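PDB 2XQ1: peroxisomal catalase from Pichia angusta, which probably breaks down hydrogen peroxide made by peroxisomal oxidases into water and oxygen, using heme as cofactor. Local coordinates for residues T197-T211 with Y223-L237. Sequence-based numbering, arbitrary orientation.
With HEM (protoporphyrin IX containing Fe), chain B.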
loop_
_atom_site.group_PDB
_atom_site.type_symbol
_atom_site.label_atom_id
_atom_site.label_comp_id
_atom_site.label_asym_id
_atom_site.label_seq_id
_atom_site.Cartn_x
_atom_site.Cartn_y
_atom_site.Cartn_z
ATOM N N THR O 197 -11.090 -8.139 34.487
ATOM C CA THR O 197 -10.168 -7.082 34.899
ATOM C C THR O 197 -8.921 -7.623 35.656
ATOM O O THR O 197 -8.794 -7.467 36.870
ATOM C CB THR O 197 -10.898 -5.995 35.701
ATOM O OG1 THR O 197 -11.910 -5.428 34.893
ATOM C CG2 THR O 197 -9.981 -4.883 35.983
ATOM N N PRO O 198 -7.983 -8.263 34.931
ATOM C CA PRO O 198 -6.812 -8.792 35.633
ATOM C C PRO O 198 -5.934 -7.662 36.150
ATOM O O PRO O 198 -6.027 -6.539 35.634
ATOM C CB PRO O 198 -6.076 -9.563 34.540
ATOM C CG PRO O 198 -7.150 -9.882 33.533
ATOM C CD PRO O 198 -7.987 -8.655 33.506
ATOM N N ALA O 199 -5.103 -7.970 37.158
ATOM C CA ALA O 199 -4.187 -7.008 37.797
ATOM C C ALA O 199 -3.035 -6.695 36.879
ATOM O O ALA O 199 -2.720 -5.529 36.630
ATOM C CB ALA O 199 -3.666 -7.544 39.107
ATOM N N SER O 200 -2.418 -7.745 36.362
ATOM C CA SER O 200 -1.367 -7.583 35.389
ATOM C C SER O 200 -1.473 -8.726 34.413
ATOM O O SER O 200 -2.302 -9.619 34.604
ATOM C CB SER O 200 -0.003 -7.627 36.077
ATOM O OG SER O 200 0.320 -8.932 36.550
ATOM N N TYR O 201 -0.631 -8.714 33.385
ATOM C CA TYR O 201 -0.469 -9.892 32.543
ATOM C C TYR O 201 0.234 -11.052 33.270
ATOM O O TYR O 201 0.100 -12.211 32.880
ATOM C CB TYR O 201 0.356 -9.553 31.313
ATOM C CG TYR O 201 -0.228 -8.520 30.425
ATOM C CD1 TYR O 201 -1.516 -8.630 29.952
ATOM C CD2 TYR O 201 0.530 -7.431 30.026
ATOM C CE1 TYR O 201 -2.042 -7.656 29.109
ATOM C CE2 TYR O 201 0.017 -6.454 29.175
ATOM C CZ TYR O 201 -1.264 -6.571 28.725
ATOM O OH TYR O 201 -1.758 -5.589 27.894
ATOM N N ARG O 202 1.025 -10.744 34.299
ATOM C CA ARG O 202 1.781 -11.784 34.998
ATOM C C ARG O 202 0.832 -12.692 35.767
ATOM O O ARG O 202 1.159 -13.835 36.023
ATOM C CB ARG O 202 2.816 -11.163 35.925
ATOM C CG ARG O 202 4.065 -10.754 35.209
ATOM C CD ARG O 202 4.579 -9.410 35.711
ATOM N NE ARG O 202 5.196 -9.502 37.028
ATOM C CZ ARG O 202 4.710 -8.947 38.133
ATOM N NH1 ARG O 202 3.586 -8.238 38.115
ATOM N NH2 ARG O 202 5.368 -9.094 39.266
ATOM N N THR O 203 -0.349 -12.173 36.100
ATOM C CA THR O 203 -1.298 -12.869 36.953
ATOM C C THR O 203 -2.582 -13.337 36.226
ATOM O O THR O 203 -3.710 -13.233 36.764
ATOM C CB THR O 203 -1.672 -12.018 38.189
ATOM O OG1 THR O 203 -2.364 -10.837 37.773
ATOM C CG2 THR O 203 -0.429 -11.645 38.982
ATOM N N MET O 204 -2.400 -13.867 35.017
ATOM C CA MET O 204 -3.488 -14.475 34.262
ATOM C C MET O 204 -3.064 -15.789 33.620
ATOM O O MET O 204 -1.887 -16.004 33.351
ATOM C CB MET O 204 -4.015 -13.511 33.201
ATOM C CG MET O 204 -2.941 -12.801 32.427
ATOM S SD MET O 204 -3.603 -11.906 31.022
ATOM C CE MET O 204 -3.173 -13.009 29.670
ATOM N N ASN O 205 -4.030 -16.670 33.381
ATOM C CA ASN O 205 -3.755 -17.922 32.708
ATOM C C ASN O 205 -3.972 -17.851 31.198
ATOM O O ASN O 205 -4.622 -16.950 30.695
ATOM C CB ASN O 205 -4.630 -19.020 33.276
ATOM C CG ASN O 205 -4.277 -19.392 34.715
ATOM O OD1 ASN O 205 -3.157 -19.176 35.200
ATOM N ND2 ASN O 205 -5.261 -19.971 35.406
ATOM N N GLY O 206 -3.412 -18.798 30.466
ATOM C CA GLY O 206 -3.649 -18.857 29.039
ATOM C C GLY O 206 -4.322 -20.161 28.724
ATOM O O GLY O 206 -3.972 -21.195 29.310
ATOM N N TYR O 207 -5.287 -20.118 27.808
ATOM C CA TYR O 207 -6.003 -21.325 27.368
ATOM C C TYR O 207 -6.136 -21.385 25.848
ATOM O O TYR O 207 -6.315 -20.364 25.176
ATOM C CB TYR O 207 -7.385 -21.389 27.995
ATOM C CG TYR O 207 -7.431 -21.171 29.506
ATOM C CD1 TYR O 207 -7.598 -19.886 30.072
ATOM C CD2 TYR O 207 -7.341 -22.263 30.375
ATOM C CE1 TYR O 207 -7.671 -19.716 31.457
ATOM C CE2 TYR O 207 -7.420 -22.106 31.767
ATOM C CZ TYR O 207 -7.589 -20.847 32.300
ATOM O OH TYR O 207 -7.645 -20.760 33.677
ATOM N N SER O 208 -6.054 -22.590 25.301
ATOM C CA SER O 208 -6.151 -22.739 23.861
ATOM C C SER O 208 -7.529 -22.335 23.446
ATOM O O SER O 208 -7.725 -21.913 22.311
ATOM C CB SER O 208 -5.875 -24.160 23.391
ATOM O OG SER O 208 -6.816 -25.056 23.936
ATOM N N GLY O 209 -8.483 -22.435 24.362
ATOM C CA GLY O 209 -9.878 -22.186 24.022
ATOM C C GLY O 209 -10.425 -23.313 23.158
ATOM O O GLY O 209 -11.268 -24.100 23.614
ATOM N N HIS O 210 -9.919 -23.379 21.919
ATOM C CA HIS O 210 -10.255 -24.411 20.931
ATOM C C HIS O 210 -9.723 -25.787 21.294
ATOM O O HIS O 210 -8.804 -25.908 22.099
ATOM C CB HIS O 210 -9.650 -24.075 19.552
ATOM C CG HIS O 210 -10.030 -22.732 19.027
ATOM N ND1 HIS O 210 -11.334 -22.385 18.740
ATOM C CD2 HIS O 210 -9.270 -21.654 18.732
ATOM C CE1 HIS O 210 -11.360 -21.142 18.299
ATOM N NE2 HIS O 210 -10.121 -20.678 18.284
ATOM N N THR O 211 -10.283 -26.808 20.648
ATOM C CA THR O 211 -9.693 -28.132 20.623
ATOM C C THR O 211 -8.757 -28.264 19.435
ATOM O O THR O 211 -9.149 -27.938 18.332
ATOM C CB THR O 211 -10.780 -29.203 20.505
ATOM O OG1 THR O 211 -11.588 -29.176 21.686
ATOM C CG2 THR O 211 -10.176 -30.574 20.368
ATOM N N TYR O 223 -7.506 -35.580 20.772
ATOM C CA TYR O 223 -7.951 -34.189 20.876
ATOM C C TYR O 223 -7.314 -33.551 22.118
ATOM O O TYR O 223 -7.256 -34.193 23.160
ATOM C CB TYR O 223 -9.484 -34.081 20.997
ATOM C CG TYR O 223 -10.299 -34.421 19.769
ATOM C CD1 TYR O 223 -10.169 -33.712 18.582
ATOM C CD2 TYR O 223 -11.239 -35.427 19.816
ATOM C CE1 TYR O 223 -10.945 -34.031 17.465
ATOM C CE2 TYR O 223 -12.015 -35.754 18.712
ATOM C CZ TYR O 223 -11.869 -35.060 17.546
ATOM O OH TYR O 223 -12.651 -35.411 16.464
ATOM N N VAL O 224 -6.846 -32.301 22.011
ATOM C CA VAL O 224 -6.251 -31.605 23.159
ATOM C C VAL O 224 -6.813 -30.220 23.444
ATOM O O VAL O 224 -7.379 -29.571 22.578
ATOM C CB VAL O 224 -4.719 -31.459 23.070
ATOM C CG1 VAL O 224 -4.074 -32.732 22.603
ATOM C CG2 VAL O 224 -4.369 -30.360 22.143
ATOM N N GLN O 225 -6.632 -29.803 24.694
ATOM C CA GLN O 225 -6.944 -28.463 25.186
ATOM C C GLN O 225 -5.739 -28.047 26.017
ATOM O O GLN O 225 -5.328 -28.806 26.901
ATOM C CB GLN O 225 -8.176 -28.497 26.086
ATOM C CG GLN O 225 -9.487 -28.562 25.348
ATOM C CD GLN O 225 -10.098 -27.190 25.035
ATOM O OE1 GLN O 225 -9.770 -26.177 25.660
ATOM N NE2 GLN O 225 -10.990 -27.158 24.062
ATOM N N VAL O 226 -5.163 -26.874 25.754
ATOM C CA VAL O 226 -3.898 -26.530 26.382
ATOM C C VAL O 226 -4.112 -25.488 27.478
ATOM O O VAL O 226 -4.934 -24.595 27.321
ATOM C CB VAL O 226 -2.865 -26.088 25.317
ATOM C CG1 VAL O 226 -1.491 -25.809 25.959
ATOM C CG2 VAL O 226 -2.708 -27.172 24.241
ATOM N N HIS O 227 -3.399 -25.622 28.597
ATOM C CA HIS O 227 -3.533 -24.693 29.735
ATOM C C HIS O 227 -2.176 -24.105 30.155
ATOM O O HIS O 227 -1.222 -24.845 30.460
ATOM C CB HIS O 227 -4.142 -25.389 30.965
ATOM C CG HIS O 227 -5.542 -25.878 30.774
ATOM N ND1 HIS O 227 -5.877 -26.840 29.837
ATOM C CD2 HIS O 227 -6.688 -25.578 31.432
ATOM C CE1 HIS O 227 -7.171 -27.091 29.905
ATOM N NE2 HIS O 227 -7.687 -26.340 30.865
ATOM N N PHE O 228 -2.077 -22.781 30.191
ATOM C CA PHE O 228 -0.886 -22.162 30.762
ATOM C C PHE O 228 -1.271 -21.562 32.100
ATOM O O PHE O 228 -2.064 -20.634 32.141
ATOM C CB PHE O 228 -0.312 -21.060 29.850
ATOM C CG PHE O 228 0.179 -21.548 28.521
ATOM C CD1 PHE O 228 0.587 -22.866 28.335
ATOM C CD2 PHE O 228 0.257 -20.673 27.448
ATOM C CE1 PHE O 228 1.049 -23.309 27.053
ATOM C CE2 PHE O 228 0.719 -21.096 26.177
ATOM C CZ PHE O 228 1.120 -22.403 25.980
ATOM N N ILE O 229 -0.715 -22.063 33.193
ATOM C CA ILE O 229 -1.134 -21.570 34.497
ATOM C C ILE O 229 -0.074 -20.768 35.234
ATOM O O ILE O 229 1.014 -21.274 35.530
ATOM C CB ILE O 229 -1.686 -22.700 35.350
ATOM C CG1 ILE O 229 -2.918 -23.262 34.648
ATOM C CG2 ILE O 229 -2.025 -22.189 36.762
ATOM C CD1 ILE O 229 -3.284 -24.630 35.070
ATOM N N ALA O 230 -0.419 -19.521 35.539
ATOM C CA ALA O 230 0.533 -18.553 36.071
ATOM C C ALA O 230 1.085 -18.963 37.437
ATOM O O ALA O 230 0.309 -19.187 38.379
ATOM C CB ALA O 230 -0.121 -17.199 36.154
ATOM N N ASN O 231 2.416 -19.054 37.536
ATOM C CA ASN O 231 3.090 -19.364 38.801
ATOM C C ASN O 231 2.977 -18.220 39.783
ATOM O O ASN O 231 3.285 -18.375 40.957
ATOM C CB ASN O 231 4.563 -19.696 38.568
ATOM C CG ASN O 231 4.767 -21.116 38.066
ATOM O OD1 ASN O 231 3.932 -21.988 38.283
ATOM N ND2 ASN O 231 5.876 -21.349 37.381
ATOM N N GLN O 232 2.537 -17.074 39.269
ATOM C CA GLN O 232 2.322 -15.866 40.029
ATOM C C GLN O 232 0.870 -15.838 40.531
ATOM O O GLN O 232 0.451 -14.864 41.157
ATOM C CB GLN O 232 2.618 -14.647 39.148
ATOM C CG GLN O 232 4.047 -14.556 38.597
ATOM C CD GLN O 232 4.412 -15.628 37.542
ATOM O OE1 GLN O 232 3.765 -15.757 36.499
ATOM N NE2 GLN O 232 5.478 -16.382 37.812
ATOM N N GLY O 233 0.112 -16.904 40.254
ATOM C CA GLY O 233 -1.307 -16.991 40.623
ATOM C C GLY O 233 -2.260 -16.059 39.871
ATOM O O GLY O 233 -1.832 -15.089 39.251
ATOM N N VAL O 234 -3.561 -16.340 39.941
ATOM C CA VAL O 234 -4.590 -15.532 39.258
ATOM C C VAL O 234 -5.144 -14.416 40.153
ATOM O O VAL O 234 -5.890 -14.669 41.104
ATOM C CB VAL O 234 -5.768 -16.409 38.762
ATOM C CG1 VAL O 234 -6.798 -15.572 37.994
ATOM C CG2 VAL O 234 -5.269 -17.565 37.904
ATOM N N HIS O 235 -4.786 -13.176 39.842
ATOM C CA HIS O 235 -5.242 -12.064 40.660
ATOM C C HIS O 235 -5.995 -11.044 39.837
ATOM O O HIS O 235 -5.511 -10.620 38.788
ATOM C CB HIS O 235 -4.066 -11.423 41.393
ATOM C CG HIS O 235 -3.395 -12.358 42.345
ATOM N ND1 HIS O 235 -3.884 -12.601 43.613
ATOM C CD2 HIS O 235 -2.296 -13.141 42.208
ATOM C CE1 HIS O 235 -3.100 -13.478 44.228
ATOM N NE2 HIS O 235 -2.129 -13.822 43.396
ATOM N N ASN O 236 -7.166 -10.645 40.329
ATOM C CA ASN O 236 -8.022 -9.693 39.625
ATOM C C ASN O 236 -8.247 -8.366 40.341
ATOM O O ASN O 236 -8.012 -8.260 41.537
ATOM C CB ASN O 236 -9.340 -10.365 39.311
ATOM C CG ASN O 236 -9.158 -11.538 38.395
ATOM O OD1 ASN O 236 -8.250 -11.546 37.565
ATOM N ND2 ASN O 236 -10.009 -12.540 38.531
ATOM N N LEU O 237 -8.672 -7.351 39.597
ATOM C CA LEU O 237 -8.986 -6.051 40.169
ATOM C C LEU O 237 -10.490 -5.891 40.292
ATOM O O LEU O 237 -11.234 -6.546 39.573
ATOM C CB LEU O 237 -8.459 -4.955 39.261
ATOM C CG LEU O 237 -6.961 -4.750 39.116
ATOM C CD1 LEU O 237 -6.738 -3.635 38.098
ATOM C CD2 LEU O 237 -6.356 -4.389 40.466
HETATM C CHA HEM B . -5.923 -11.053 16.825
HETATM C CHB HEM B . -9.355 -12.624 13.808
HETATM C CHC HEM B . -11.154 -15.268 17.448
HETATM C CHD HEM B . -7.082 -14.574 20.006
HETATM C C1A HEM B . -6.695 -11.187 15.724
HETATM C C2A HEM B . -6.578 -10.378 14.527
HETATM C C3A HEM B . -7.548 -10.818 13.684
HETATM C C4A HEM B . -8.289 -11.907 14.326
HETATM C CMA HEM B . -7.818 -10.274 12.266
HETATM C CAA HEM B . -5.516 -9.255 14.269
HETATM C CBA HEM B . -4.152 -9.924 14.011
HETATM C CGA HEM B . -3.107 -9.045 13.344
HETATM O O1A HEM B . -3.522 -7.977 12.779
HETATM O O2A HEM B . -1.876 -9.410 13.349
HETATM C C1B HEM B . -10.188 -13.475 14.514
HETATM C C2B HEM B . -11.378 -14.160 14.042
HETATM C C3B HEM B . -11.869 -14.886 15.043
HETATM C C4B HEM B . -11.015 -14.708 16.190
HETATM C CMB HEM B . -11.954 -14.041 12.622
HETATM C CAB HEM B . -13.118 -15.769 15.033
HETATM C CBB HEM B . -13.560 -16.289 13.895
HETATM C C1C HEM B . -10.164 -15.423 18.403
HETATM C C2C HEM B . -10.111 -16.400 19.465
HETATM C C3C HEM B . -8.990 -16.205 20.156
HETATM C C4C HEM B . -8.286 -15.099 19.581
HETATM C CMC HEM B . -11.180 -17.477 19.748
HETATM C CAC HEM B . -8.519 -17.036 21.340
HETATM C CBC HEM B . -8.223 -18.315 21.052
HETATM C C1D HEM B . -6.396 -13.513 19.430
HETATM C C2D HEM B . -5.175 -12.904 19.924
HETATM C C3D HEM B . -4.825 -11.811 18.923
HETATM C C4D HEM B . -5.862 -11.871 17.919
HETATM C CMD HEM B . -4.357 -13.258 21.185
HETATM C CAD HEM B . -3.622 -10.859 18.997
HETATM C CBD HEM B . -2.325 -11.546 18.594
HETATM C CGD HEM B . -1.199 -10.564 18.821
HETATM O O1D HEM B . -0.838 -10.407 20.038
HETATM O O2D HEM B . -0.720 -9.968 17.797
HETATM N NA HEM B . -7.725 -12.089 15.571
HETATM N NB HEM B . -10.011 -13.851 15.825
HETATM N NC HEM B . -9.040 -14.647 18.516
HETATM N ND HEM B . -6.761 -12.866 18.258
HETATM FE FE HEM B . -8.392 -13.385 17.038
#
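Tyr207 and His227 meet with their ring planes at 83°, CD2 of His227 lying at the edge of the phenol, 3.5 Å from Tyr207 CD2. The amide of Gln225 lies between Gly209 and Thr211: its NE2 gives one hydrogen bond to Gly209 O, approaching from above that carbonyl plane, and another to Thr211 OG1, both partners close to the amide's own plane. Thr211 OG1 is also bonded to Val288 O. Asn205 takes the Ala230 N-H on OD1 at 2.8 Å, while its ND2 donates in plane to Tyr207 OH, which fixes the amide's rotation; Val234 CG2 packs against ND2. Gly206 and Phe228 form an antiparallel hydrogen-bonded pair. Ser208 continues the ladder with its hydroxyl: chi1 of 61° sets OG between the backbone N and the carbonyl carbon, where it accepts the Val226 N-H (3.1 Å) and donates to His210 O. At the other end Leu237 N donates to Thr197 O (2.7 Å). His210 lies beside the heme, NE2 3.7 Å from methyl CMC, and is held by Arg346 and Asp340. In the catalase beta-barrel, beside the heme pocket, strand 206-207 borders strand 221-230, which also pairs with strands 212-215 and 268-276, while Met204 packs on strand 122-130.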